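Local structure of fibrinogen binding protein (Staphylococcus aureus subsp. aureus Mu50, 3DOA) at residues A[21-26]-A[85-90]; A[30-35]-A[50-55]; A[72-77]-A[137-142]; A[101-106]-A[115-120]. The protein probably binds host fibrinogen, while its N-terminal and middle domains resemble those of the NFACT proteins of ribosome-associated quality control. All coordinates share one frame; numbering follows the deposited sequence.

Contact 1: residues A[21-26]-A[85-90]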
loop_
_atom_site.group_PDB
_atom_site.type_symbol
_atom_site.label_atom_id
_atom_site.label_comp_id
_atom_site.label_asym_id
_atom_site.label_seq_id
_atom_site.Cartn_x
_atom_site.Cartn_y
_atom_site.Cartn_z
ATOM N N GLY A 21 -4.498 -12.842 14.621
ATOM C CA GLY A 21 -3.944 -12.151 15.754
ATOM C C GLY A 21 -5.042 -11.277 16.309
ATOM O O GLY A 21 -6.041 -10.967 15.633
ATOM N N ARG A 22 -4.809 -10.879 17.556
ATOM C CA ARG A 22 -5.667 -10.031 18.327
ATOM C C ARG A 22 -5.106 -8.611 18.401
ATOM O O ARG A 22 -3.920 -8.407 18.651
ATOM C CB ARG A 22 -5.730 -10.590 19.745
ATOM C CG ARG A 22 -6.779 -9.909 20.647
ATOM C CD ARG A 22 -6.965 -10.593 21.978
ATOM N NE ARG A 22 -7.140 -12.069 21.921
ATOM C CZ ARG A 22 -8.273 -12.769 21.648
ATOM N NH1 ARG A 22 -9.418 -12.173 21.314
ATOM N NH2 ARG A 22 -8.252 -14.111 21.690
ATOM N N VAL A 23 -5.983 -7.632 18.239
ATOM C CA VAL A 23 -5.610 -6.249 18.385
ATOM C C VAL A 23 -5.515 -5.923 19.887
ATOM O O VAL A 23 -6.485 -5.968 20.662
ATOM C CB VAL A 23 -6.650 -5.361 17.765
ATOM C CG1 VAL A 23 -6.202 -3.947 17.809
ATOM C CG2 VAL A 23 -6.961 -5.823 16.362
ATOM N N HIS A 24 -4.320 -5.560 20.282
ATOM C CA HIS A 24 -3.953 -5.550 21.657
ATOM C C HIS A 24 -3.787 -4.168 22.206
ATOM O O HIS A 24 -3.750 -4.007 23.422
ATOM C CB HIS A 24 -2.632 -6.278 21.774
ATOM C CG HIS A 24 -2.163 -6.459 23.172
ATOM N ND1 HIS A 24 -1.179 -5.671 23.726
ATOM C CD2 HIS A 24 -2.529 -7.339 24.128
ATOM C CE1 HIS A 24 -0.944 -6.068 24.963
ATOM N NE2 HIS A 24 -1.754 -7.076 25.232
ATOM N N LYS A 25 -3.670 -3.175 21.332
ATOM C CA LYS A 25 -3.251 -1.823 21.718
ATOM C C LYS A 25 -3.311 -0.939 20.480
ATOM O O LYS A 25 -3.025 -1.385 19.343
ATOM C CB LYS A 25 -1.818 -1.857 22.228
ATOM C CG LYS A 25 -1.403 -0.779 23.256
ATOM C CD LYS A 25 -0.587 -1.415 24.517
ATOM C CE LYS A 25 0.782 -2.191 24.132
ATOM N NZ LYS A 25 1.299 -3.259 25.131
ATOM N N ILE A 26 -3.691 0.314 20.676
ATOM C CA ILE A 26 -3.710 1.240 19.554
ATOM C C ILE A 26 -3.284 2.596 20.039
ATOM O O ILE A 26 -3.943 3.168 20.875
ATOM C CB ILE A 26 -5.095 1.332 18.886
ATOM C CG1 ILE A 26 -5.589 -0.090 18.564
ATOM C CG2 ILE A 26 -5.038 2.243 17.613
ATOM C CD1 ILE A 26 -6.890 -0.160 17.765
ATOM N N GLY A 85 -10.318 -7.352 19.268
ATOM C CA GLY A 85 -10.702 -8.108 18.068
ATOM C C GLY A 85 -9.665 -9.028 17.471
ATOM O O GLY A 85 -8.472 -8.999 17.810
ATOM N N ILE A 86 -10.137 -9.884 16.590
ATOM C CA ILE A 86 -9.255 -10.713 15.845
ATOM C C ILE A 86 -9.237 -10.193 14.423
ATOM O O ILE A 86 -10.242 -9.641 13.914
ATOM C CB ILE A 86 -9.707 -12.192 15.847
ATOM C CG1 ILE A 86 -9.851 -12.686 17.269
ATOM C CG2 ILE A 86 -8.749 -13.087 15.057
ATOM C CD1 ILE A 86 -8.683 -12.559 18.129
ATOM N N ILE A 87 -8.074 -10.389 13.799
ATOM C CA ILE A 87 -7.855 -9.957 12.415
ATOM C C ILE A 87 -8.243 -11.139 11.612
ATOM O O ILE A 87 -7.667 -12.188 11.698
ATOM C CB ILE A 87 -6.380 -9.484 12.080
ATOM C CG1 ILE A 87 -6.122 -8.113 12.712
ATOM C CG2 ILE A 87 -6.241 -9.308 10.635
ATOM C CD1 ILE A 87 -4.758 -7.969 13.372
ATOM N N GLU A 88 -9.282 -10.942 10.861
ATOM C CA GLU A 88 -9.788 -11.999 10.027
ATOM C C GLU A 88 -9.153 -12.000 8.668
ATOM O O GLU A 88 -9.179 -13.015 8.027
ATOM C CB GLU A 88 -11.304 -11.824 9.812
ATOM C CG GLU A 88 -12.101 -11.767 11.078
ATOM C CD GLU A 88 -13.266 -12.690 11.010
ATOM O OE1 GLU A 88 -14.146 -12.436 10.131
ATOM O OE2 GLU A 88 -13.283 -13.673 11.811
ATOM N N SER A 89 -8.713 -10.829 8.210
ATOM C CA SER A 89 -8.170 -10.643 6.864
ATOM C C SER A 89 -7.472 -9.298 6.724
ATOM O O SER A 89 -7.909 -8.281 7.332
ATOM C CB SER A 89 -9.224 -10.784 5.786
ATOM O OG SER A 89 -9.056 -9.842 4.766
ATOM N N ILE A 90 -6.357 -9.341 5.960
ATOM C CA ILE A 90 -5.633 -8.175 5.467
ATOM C C ILE A 90 -5.432 -8.405 4.001
ATOM O O ILE A 90 -4.894 -9.427 3.599
ATOM C CB ILE A 90 -4.289 -8.087 6.046
ATOM C CG1 ILE A 90 -4.354 -8.160 7.585
ATOM C CG2 ILE A 90 -3.670 -6.800 5.590
ATOM C CD1 ILE A 90 -2.966 -8.317 8.273
#

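Contact 2: residues A[30-35]-A[50-55]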
loop_
_atom_site.group_PDB
_atom_site.type_symbol
_atom_site.label_atom_id
_atom_site.label_comp_id
_atom_site.label_asym_id
_atom_site.label_seq_id
_atom_site.Cartn_x
_atom_site.Cartn_y
_atom_site.Cartn_z
ATOM N N ASP A 30 1.351 10.769 16.642
ATOM C CA ASP A 30 1.195 12.129 16.084
ATOM C C ASP A 30 -0.070 12.231 15.242
ATOM O O ASP A 30 -0.775 11.247 15.078
ATOM C CB ASP A 30 2.417 12.506 15.238
ATOM C CG ASP A 30 2.538 11.678 13.963
ATOM O OD1 ASP A 30 1.539 11.110 13.445
ATOM O OD2 ASP A 30 3.659 11.581 13.462
ATOM N N ASN A 31 -0.326 13.386 14.640
ATOM C CA ASN A 31 -1.563 13.570 13.893
ATOM C C ASN A 31 -1.673 12.810 12.626
ATOM O O ASN A 31 -2.713 12.853 12.001
ATOM C CB ASN A 31 -1.751 15.013 13.532
ATOM C CG ASN A 31 -2.093 15.838 14.707
ATOM O OD1 ASN A 31 -1.212 16.543 15.250
ATOM N ND2 ASN A 31 -3.374 15.730 15.171
ATOM N N ASP A 32 -0.606 12.132 12.229
ATOM C CA ASP A 32 -0.535 11.483 10.925
ATOM C C ASP A 32 -0.357 9.981 11.051
ATOM O O ASP A 32 -0.228 9.296 10.049
ATOM C CB ASP A 32 0.636 12.071 10.120
ATOM C CG ASP A 32 0.394 13.547 9.686
ATOM O OD1 ASP A 32 -0.672 13.843 9.067
ATOM O OD2 ASP A 32 1.286 14.411 9.954
ATOM N N THR A 33 -0.370 9.450 12.267
ATOM C CA THR A 33 0.095 8.105 12.445
ATOM C C THR A 33 -0.666 7.304 13.462
ATOM O O THR A 33 -0.912 7.762 14.599
ATOM C CB THR A 33 1.485 8.131 12.963
ATOM O OG1 THR A 33 2.266 9.008 12.151
ATOM C CG2 THR A 33 2.046 6.724 12.951
ATOM N N ILE A 34 -1.006 6.089 13.054
ATOM C CA ILE A 34 -1.585 5.119 13.937
ATOM C C ILE A 34 -0.678 3.920 14.018
ATOM O O ILE A 34 -0.213 3.358 13.026
ATOM C CB ILE A 34 -3.030 4.715 13.523
ATOM C CG1 ILE A 34 -4.035 5.789 13.964
ATOM C CG2 ILE A 34 -3.453 3.406 14.119
ATOM C CD1 ILE A 34 -3.967 6.138 15.461
ATOM N N LEU A 35 -0.463 3.546 15.264
ATOM C CA LEU A 35 0.381 2.463 15.688
ATOM C C LEU A 35 -0.559 1.435 16.257
ATOM O O LEU A 35 -1.301 1.726 17.192
ATOM C CB LEU A 35 1.284 3.012 16.784
ATOM C CG LEU A 35 2.709 2.494 16.831
ATOM C CD1 LEU A 35 3.208 2.056 15.417
ATOM C CD2 LEU A 35 3.590 3.577 17.496
ATOM N N SER A 50 0.683 5.193 8.449
ATOM C CA SER A 50 0.926 6.644 8.388
ATOM C C SER A 50 0.166 7.172 7.244
ATOM O O SER A 50 0.105 6.590 6.222
ATOM C CB SER A 50 2.408 7.043 8.186
ATOM O OG SER A 50 2.683 8.397 8.647
ATOM N N ILE A 51 -0.361 8.342 7.435
ATOM C CA ILE A 51 -1.272 8.974 6.515
ATOM C C ILE A 51 -0.500 10.225 6.037
ATOM O O ILE A 51 -1.056 11.095 5.370
ATOM C CB ILE A 51 -2.522 9.343 7.377
ATOM C CG1 ILE A 51 -3.742 9.862 6.647
ATOM C CG2 ILE A 51 -2.187 10.512 8.403
ATOM C CD1 ILE A 51 -4.545 10.950 7.661
ATOM N N HIS A 52 0.788 10.314 6.400
ATOM C CA HIS A 52 1.555 11.534 6.224
ATOM C C HIS A 52 1.684 11.903 4.722
ATOM O O HIS A 52 1.929 11.017 3.876
ATOM C CB HIS A 52 2.919 11.322 6.835
ATOM C CG HIS A 52 3.794 12.512 6.725
ATOM N ND1 HIS A 52 3.912 13.438 7.739
ATOM C CD2 HIS A 52 4.530 12.981 5.696
ATOM C CE1 HIS A 52 4.725 14.405 7.351
ATOM N NE2 HIS A 52 5.110 14.151 6.114
ATOM N N PRO A 53 1.498 13.197 4.378
ATOM C CA PRO A 53 1.359 13.641 2.979
ATOM C C PRO A 53 2.540 13.274 2.092
ATOM O O PRO A 53 2.383 12.993 0.889
ATOM C CB PRO A 53 1.206 15.131 3.089
ATOM C CG PRO A 53 1.620 15.472 4.447
ATOM C CD PRO A 53 1.377 14.327 5.302
ATOM N N ASN A 54 3.717 13.231 2.687
ATOM C CA ASN A 54 4.864 12.674 1.979
ATOM C C ASN A 54 5.110 11.226 2.224
ATOM O O ASN A 54 5.316 10.516 1.273
ATOM C CB ASN A 54 6.077 13.468 2.367
ATOM C CG ASN A 54 5.894 14.925 2.032
ATOM O OD1 ASN A 54 5.362 15.223 0.951
ATOM N ND2 ASN A 54 6.273 15.839 2.951
ATOM N N PHE A 55 5.009 10.779 3.487
ATOM C CA PHE A 55 5.524 9.475 3.905
ATOM C C PHE A 55 4.457 8.411 4.088
ATOM O O PHE A 55 4.750 7.323 4.583
ATOM C CB PHE A 55 6.283 9.612 5.202
ATOM C CG PHE A 55 7.253 10.765 5.224
ATOM C CD1 PHE A 55 7.795 11.275 4.073
ATOM C CD2 PHE A 55 7.646 11.331 6.438
ATOM C CE1 PHE A 55 8.675 12.323 4.150
ATOM C CE2 PHE A 55 8.507 12.361 6.486
ATOM C CZ PHE A 55 9.022 12.852 5.358
#

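Contact 3: residues A[72-77]-A[137-142]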
loop_
_atom_site.group_PDB
_atom_site.type_symbol
_atom_site.label_atom_id
_atom_site.label_comp_id
_atom_site.label_asym_id
_atom_site.label_seq_id
_atom_site.Cartn_x
_atom_site.Cartn_y
_atom_site.Cartn_z
ATOM N N PRO A 72 -5.486 10.311 22.146
ATOM C CA PRO A 72 -6.507 11.147 21.488
ATOM C C PRO A 72 -7.695 10.435 20.824
ATOM O O PRO A 72 -7.644 9.242 20.508
ATOM C CB PRO A 72 -5.701 11.900 20.443
ATOM C CG PRO A 72 -4.555 10.996 20.109
ATOM C CD PRO A 72 -4.275 10.154 21.318
ATOM N N MET A 73 -8.732 11.236 20.584
ATOM C CA MET A 73 -10.037 10.832 20.103
ATOM C C MET A 73 -9.973 9.677 19.122
ATOM O O MET A 73 -10.639 8.641 19.282
ATOM C CB MET A 73 -10.676 12.066 19.494
ATOM C CG MET A 73 -12.056 11.936 18.940
ATOM S SD MET A 73 -12.083 11.104 17.314
ATOM C CE MET A 73 -11.850 12.440 16.092
ATOM N N PHE A 74 -9.164 9.829 18.088
ATOM C CA PHE A 74 -9.267 8.915 16.980
ATOM C C PHE A 74 -8.782 7.547 17.400
ATOM O O PHE A 74 -9.376 6.522 17.038
ATOM C CB PHE A 74 -8.468 9.421 15.841
ATOM C CG PHE A 74 -8.630 8.634 14.628
ATOM C CD1 PHE A 74 -9.805 8.730 13.882
ATOM C CD2 PHE A 74 -7.606 7.805 14.183
ATOM C CE1 PHE A 74 -9.959 7.950 12.675
ATOM C CE2 PHE A 74 -7.744 7.047 12.975
ATOM C CZ PHE A 74 -8.916 7.118 12.230
ATOM N N ALA A 75 -7.709 7.543 18.187
ATOM C CA ALA A 75 -7.172 6.323 18.800
ATOM C C ALA A 75 -8.225 5.720 19.735
ATOM O O ALA A 75 -8.431 4.504 19.719
ATOM C CB ALA A 75 -5.881 6.631 19.568
ATOM N N ARG A 76 -8.898 6.580 20.516
ATOM C CA ARG A 76 -9.997 6.157 21.395
ATOM C C ARG A 76 -11.050 5.391 20.571
ATOM O O ARG A 76 -11.383 4.218 20.852
ATOM C CB ARG A 76 -10.675 7.356 22.059
ATOM C CG ARG A 76 -10.084 7.872 23.324
ATOM C CD ARG A 76 -11.148 8.722 24.054
ATOM N NE ARG A 76 -11.406 10.038 23.441
ATOM C CZ ARG A 76 -10.546 11.077 23.492
ATOM N NH1 ARG A 76 -9.351 10.958 24.097
ATOM N NH2 ARG A 76 -10.854 12.247 22.904
ATOM N N VAL A 77 -11.533 6.054 19.522
ATOM C CA VAL A 77 -12.553 5.449 18.724
ATOM C C VAL A 77 -12.051 4.114 18.286
ATOM O O VAL A 77 -12.779 3.125 18.312
ATOM C CB VAL A 77 -12.898 6.192 17.470
ATOM C CG1 VAL A 77 -13.878 5.352 16.684
ATOM C CG2 VAL A 77 -13.443 7.584 17.780
ATOM N N ILE A 137 -19.324 4.469 7.288
ATOM C CA ILE A 137 -18.056 4.982 7.836
ATOM C C ILE A 137 -18.271 5.228 9.303
ATOM O O ILE A 137 -19.120 5.999 9.633
ATOM C CB ILE A 137 -17.674 6.377 7.292
ATOM C CG1 ILE A 137 -17.308 6.338 5.812
ATOM C CG2 ILE A 137 -16.517 6.993 8.170
ATOM C CD1 ILE A 137 -17.311 7.737 5.243
ATOM N N ILE A 138 -17.510 4.613 10.181
ATOM C CA ILE A 138 -17.603 4.951 11.597
ATOM C C ILE A 138 -16.807 6.212 11.872
ATOM O O ILE A 138 -17.312 7.140 12.479
ATOM C CB ILE A 138 -17.116 3.773 12.495
ATOM C CG1 ILE A 138 -18.132 2.628 12.362
ATOM C CG2 ILE A 138 -16.854 4.241 13.943
ATOM C CD1 ILE A 138 -17.576 1.340 12.529
ATOM N N GLU A 139 -15.553 6.263 11.404
ATOM C CA GLU A 139 -14.689 7.484 11.602
ATOM C C GLU A 139 -13.598 7.527 10.553
ATOM O O GLU A 139 -13.271 6.501 9.931
ATOM C CB GLU A 139 -14.097 7.551 13.038
ATOM C CG GLU A 139 -13.508 8.867 13.567
ATOM C CD GLU A 139 -14.228 10.152 13.165
ATOM O OE1 GLU A 139 -14.401 10.415 11.953
ATOM O OE2 GLU A 139 -14.566 10.960 14.061
ATOM N N GLY A 140 -13.101 8.751 10.351
ATOM C CA GLY A 140 -12.026 9.087 9.416
ATOM C C GLY A 140 -10.890 9.874 10.051
ATOM O O GLY A 140 -11.104 10.941 10.668
ATOM N N PHE A 141 -9.661 9.379 9.890
ATOM C CA PHE A 141 -8.556 10.152 10.381
ATOM C C PHE A 141 -8.603 11.523 9.732
ATOM O O PHE A 141 -8.176 12.451 10.315
ATOM C CB PHE A 141 -7.244 9.470 10.100
ATOM C CG PHE A 141 -6.147 9.730 11.151
ATOM C CD1 PHE A 141 -6.247 10.709 12.081
ATOM C CD2 PHE A 141 -4.986 8.952 11.147
ATOM C CE1 PHE A 141 -5.244 10.865 12.994
ATOM C CE2 PHE A 141 -4.001 9.116 12.061
ATOM C CZ PHE A 141 -4.100 10.057 12.968
ATOM N N LYS A 142 -9.138 11.639 8.525
ATOM C CA LYS A 142 -9.414 12.930 7.915
ATOM C C LYS A 142 -10.820 12.949 7.312
ATOM O O LYS A 142 -11.231 11.995 6.658
ATOM C CB LYS A 142 -8.412 13.198 6.779
ATOM C CG LYS A 142 -7.374 14.328 6.964
ATOM C CD LYS A 142 -6.053 14.072 6.128
ATOM C CE LYS A 142 -6.244 14.168 4.570
ATOM N NZ LYS A 142 -5.023 13.780 3.783
#

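Contact 4: residues A[101-106]-A[115-120]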
loop_
_atom_site.group_PDB
_atom_site.type_symbol
_atom_site.label_atom_id
_atom_site.label_comp_id
_atom_site.label_asym_id
_atom_site.label_seq_id
_atom_site.Cartn_x
_atom_site.Cartn_y
_atom_site.Cartn_z
ATOM N N ILE A 101 -8.025 -4.059 6.397
ATOM C CA ILE A 101 -7.915 -5.042 7.442
ATOM C C ILE A 101 -9.291 -5.214 8.039
ATOM O O ILE A 101 -9.914 -4.230 8.447
ATOM C CB ILE A 101 -7.010 -4.611 8.581
ATOM C CG1 ILE A 101 -5.688 -4.071 8.033
ATOM C CG2 ILE A 101 -6.816 -5.787 9.534
ATOM C CD1 ILE A 101 -5.005 -3.129 8.978
ATOM N N ASP A 102 -9.703 -6.487 8.098
ATOM C CA ASP A 102 -11.002 -6.959 8.566
ATOM C C ASP A 102 -10.876 -7.488 9.983
ATOM O O ASP A 102 -10.189 -8.484 10.257
ATOM C CB ASP A 102 -11.479 -8.079 7.653
ATOM C CG ASP A 102 -12.119 -7.563 6.346
ATOM O OD1 ASP A 102 -12.233 -6.312 6.092
ATOM O OD2 ASP A 102 -12.526 -8.457 5.559
ATOM N N ILE A 103 -11.526 -6.802 10.908
ATOM C CA ILE A 103 -11.517 -7.227 12.317
ATOM C C ILE A 103 -12.938 -7.633 12.778
ATOM O O ILE A 103 -13.932 -7.037 12.378
ATOM C CB ILE A 103 -10.881 -6.164 13.228
ATOM C CG1 ILE A 103 -9.414 -5.893 12.790
ATOM C CG2 ILE A 103 -10.930 -6.639 14.687
ATOM C CD1 ILE A 103 -8.887 -4.478 13.032
ATOM N N LYS A 104 -13.005 -8.724 13.547
ATOM C CA LYS A 104 -14.225 -9.126 14.248
ATOM C C LYS A 104 -14.013 -8.911 15.753
ATOM O O LYS A 104 -13.003 -9.305 16.270
ATOM C CB LYS A 104 -14.537 -10.580 13.895
ATOM C CG LYS A 104 -15.613 -11.238 14.760
ATOM C CD LYS A 104 -15.873 -12.667 14.255
ATOM C CE LYS A 104 -16.937 -13.398 15.089
ATOM N NZ LYS A 104 -17.376 -14.584 14.344
ATOM N N SER A 105 -14.910 -8.244 16.438
ATOM C CA SER A 105 -14.715 -7.874 17.835
ATOM C C SER A 105 -16.036 -7.887 18.599
ATOM O O SER A 105 -17.074 -8.275 18.032
ATOM C CB SER A 105 -14.060 -6.495 17.939
ATOM O OG SER A 105 -14.907 -5.490 17.410
ATOM N N LYS A 106 -16.061 -7.450 19.845
ATOM C CA LYS A 106 -17.269 -7.281 20.654
ATOM C C LYS A 106 -17.507 -5.826 20.952
ATOM O O LYS A 106 -16.556 -5.105 21.245
ATOM C CB LYS A 106 -17.084 -7.941 22.041
ATOM C CG LYS A 106 -16.717 -9.457 22.066
ATOM C CD LYS A 106 -17.772 -10.335 21.345
ATOM C CE LYS A 106 -17.570 -11.841 21.587
ATOM N NZ LYS A 106 -17.230 -12.164 23.008
ATOM N N ARG A 115 -15.843 -5.015 11.819
ATOM C CA ARG A 115 -15.184 -3.756 11.390
ATOM C C ARG A 115 -14.112 -3.955 10.289
ATOM O O ARG A 115 -13.481 -5.021 10.232
ATOM C CB ARG A 115 -14.504 -3.157 12.588
ATOM C CG ARG A 115 -15.433 -2.938 13.719
ATOM C CD ARG A 115 -16.491 -1.946 13.354
ATOM N NE ARG A 115 -17.415 -1.584 14.444
ATOM C CZ ARG A 115 -18.719 -1.809 14.396
ATOM N NH1 ARG A 115 -19.291 -2.438 13.346
ATOM N NH2 ARG A 115 -19.449 -1.416 15.418
ATOM N N THR A 116 -13.951 -2.945 9.421
ATOM C CA THR A 116 -12.848 -2.876 8.462
ATOM C C THR A 116 -12.084 -1.566 8.596
ATOM O O THR A 116 -12.690 -0.477 8.552
ATOM C CB THR A 116 -13.350 -2.946 7.066
ATOM O OG1 THR A 116 -13.909 -4.240 6.876
ATOM C CG2 THR A 116 -12.235 -2.739 6.081
ATOM N N VAL A 117 -10.760 -1.676 8.787
ATOM C CA VAL A 117 -9.857 -0.523 8.688
ATOM C C VAL A 117 -9.342 -0.407 7.231
ATOM O O VAL A 117 -8.808 -1.371 6.687
ATOM C CB VAL A 117 -8.692 -0.693 9.638
ATOM C CG1 VAL A 117 -7.648 0.437 9.436
ATOM C CG2 VAL A 117 -9.225 -0.755 11.076
ATOM N N ILE A 118 -9.554 0.754 6.609
ATOM C CA ILE A 118 -9.114 1.052 5.236
ATOM C C ILE A 118 -7.972 2.121 5.225
ATOM O O ILE A 118 -8.169 3.267 5.646
ATOM C CB ILE A 118 -10.257 1.575 4.400
ATOM C CG1 ILE A 118 -11.544 0.789 4.693
ATOM C CG2 ILE A 118 -9.893 1.474 2.951
ATOM C CD1 ILE A 118 -12.662 0.943 3.610
ATOM N N LEU A 119 -6.760 1.713 4.803
ATOM C CA LEU A 119 -5.654 2.643 4.572
ATOM C C LEU A 119 -5.576 2.889 3.059
ATOM O O LEU A 119 -5.467 1.942 2.265
ATOM C CB LEU A 119 -4.333 2.095 5.106
ATOM C CG LEU A 119 -3.105 3.022 4.973
ATOM C CD1 LEU A 119 -3.258 4.374 5.672
ATOM C CD2 LEU A 119 -1.855 2.325 5.451
ATOM N N GLU A 120 -5.671 4.160 2.706
ATOM C CA GLU A 120 -5.542 4.638 1.361
ATOM C C GLU A 120 -4.302 5.463 1.330
ATOM O O GLU A 120 -4.245 6.488 1.949
ATOM C CB GLU A 120 -6.689 5.553 1.012
ATOM C CG GLU A 120 -8.027 4.940 1.063
ATOM C CD GLU A 120 -9.065 5.913 0.726
ATOM O OE1 GLU A 120 -8.763 7.092 0.770
ATOM O OE2 GLU A 120 -10.180 5.519 0.411
#

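Contact 1: residues A[21-26]-A[85-90]
Arg22 and Ile86 face each other at a single beta bridge, where an edge strand of one antiparallel sheet, 22-30, meets an edge strand of another, 86-92. Their CA atoms are 4.4 Å apart, and the backbone bonds on either side of the pair come from its neighbours. Gly21 O accepts the amide of Ile87, with Ile87 N at 2.8 Å, and the donor lies almost straight out from the carbonyl. In return Val23 N gives its hydrogen to Gly85 O at 2.9 Å, this time tilted 22° from the carbonyl plane. Both carbonyls also receive a CA-H...O contact: Ile86 CA reaches Gly21 O, and Arg22 CA reaches Gly85 O. The backbones of Arg22 and Ile86 are bonded within their own sheets, to Arg39 and Lys104 respectively, and that of Val23 is also hydrogen-bonded to that of Gly84. Beyond the bridge each strand has a classic bulge, His24 and Lys25 facing Val37, Glu88 and Ser89 facing Asp102, and the two strands part. Among the buried side chains, Val23 CG2 lies 4.3 Å from Ile87 CD1. The exposed Arg22 chain leaves with CG anti to the backbone N (chi1 -171°) and bends at chi3. NH1 is hydrogen-bonded to Gly84 O, and Ile86 CD1 lies over one face of the guanidinium, toward its rim, 3.3 Å from Arg22 NH1.

Contact 2: residues A[30-35]-A[50-55]
With chi1 at -69°, Asp32 turns its carboxylate back beside its own backbone N, while the His52 ring leaves anti to its N (chi1 -180°), and the two groups come near each other. Asp32 OD2 stands 3.6 Å from His52 ND1, approaching the ring obliquely with the carboxylate and ring planes 82° apart; this is proximity and not a hydrogen bond. The ring has a neighbour on each face, Pro53 CD on one and Phe55 CD2 on the other. Across the backbone, Asp32 O takes the amide of Ile51 at 2.8 Å from Ile51 N, and a weak bond from Ser50 OG reaches the same carbonyl; the modelled place of that oxygen is less sure, which touches both bonds. One step along, Thr33 and Ser50 form an antiparallel non-hydrogen-bonded pair; their OG1 and OG lie on the same face of the sheet, 3.6 Å apart. Within 30-35, Asp30 OD1 takes two donors, from opposite faces of its carboxylate plane. Asp32 N is 2.7 Å from Asp30 OD1, and Thr33 OG1 meets that oxygen at 2.6 Å on the syn side. The Ile51 side chain also touches Phe141. The arrangement is that of an Asx turn within a type I beta turn, joining strands 22-30 and 33-40 of an antiparallel meander, with the end of the third strand, 43-50, alongside.

Contact 3: residues A[72-77]-A[137-142]
Glu139, which lies against Phe74 and Met73, has one carboxylate oxygen held twice: OE1 accepts from the backbone of Gly140 and from the side chain of His143. Gly140 N is 2.7 Å from Glu139 OE1 and meets its anti lone pair nearly straight, at 164°. A bend at chi2 curls the carboxylate back toward the next residue's amide. The other oxygen, OE2, lies near Met73, whose CE comes from the opposite direction to 3.7 Å from Glu139 OE2. The aliphatic part of the same side chain is used too, Glu139 CG sitting at the edge of the Phe74 ring, 3.7 Å from Phe74 CD1. Phe74 leaves the helix with CG anti to its backbone N (chi1 -174°), which carries the ring out to Phe141. The two rings form an offset stack, planes 9° apart and centroids separated by 4.4 Å, with Phe74 CD2 over the centre of the Phe141 ring. Phe141 CB adds a CH-pi contact over the face of Phe74. A turn further along the helix, Val77 CG1 packs on Ile138 CG2 at 4.2 Å. Both rings also touch Ile34 and Gln28 of the neighbouring sheet. This is a helix-on-sheet packing: helical residues 73-77 run roughly antiparallel to strand 137-140, an outermost strand carrying a classic beta bulge at Ile138 and Glu139.

Contact 4: residues A[101-106]-A[115-120]
Asp102 and Thr116 sit side by side on one face of an antiparallel beta hairpin made of strands 98-106 and 112-120. Thr116 OG1 donates to Asp102 OD1 at 2.8 Å, coming in from above the carboxylate plane. A chi1 of -81° keeps the Asp102 carboxylate beside its backbone N and within range of the hydroxyl. Along the strands, a hydrogen-bonded pair lies on either side of this non-hydrogen-bonded one. Ile101 N reaches Val117 O at 2.8 Å, lying in the carbonyl plane, and the amide of Val117 returns the bond to Ile101 O. At the other pair Ile103 N is 2.7 Å from Arg115 O, and Arg115 N donates in turn to Ile103 O. The opposite face of the hairpin is largely apolar, with Ile103 CD1 4.2 Å from Val117 CG2, and Leu82 of helix 73-82 covers Ile103, Val117 and Arg115. Further out, Lys91 makes a salt bridge to Asp102 OD2, so the acid has a partner on each oxygen, and its charge is probably balanced there. His81, on that same helix, receives two side chains of the hairpin: Ser105 OG bonds to its backbone O, and Arg115 NE bonds to its ND1.

How the contacts relate
The contacts follow two antiparallel sheets with helix 73-82 beside them. Contact 1 is the seam between the sheets; contact 4 lies in the five-stranded sheet containing strand 86-92, centres about 8 Å apart, and Ser89 O is 2.7 Å from Asp102 N, a probable hydrogen bond. Contact 2 lies at the end of the other sheet, its centre about 20 Å from that of contact 1. Contact 3 is about 13 Å, centre to centre, from both contact 2 and contact 4: Ile51 CD1 packs on Lys142 CD at 3.8 Å, and Ile138 CD1 approaches Arg115 NE. Along the chain, contact 2 is nested in the loop closed by contact 1, and contact 4 in that of contact 3.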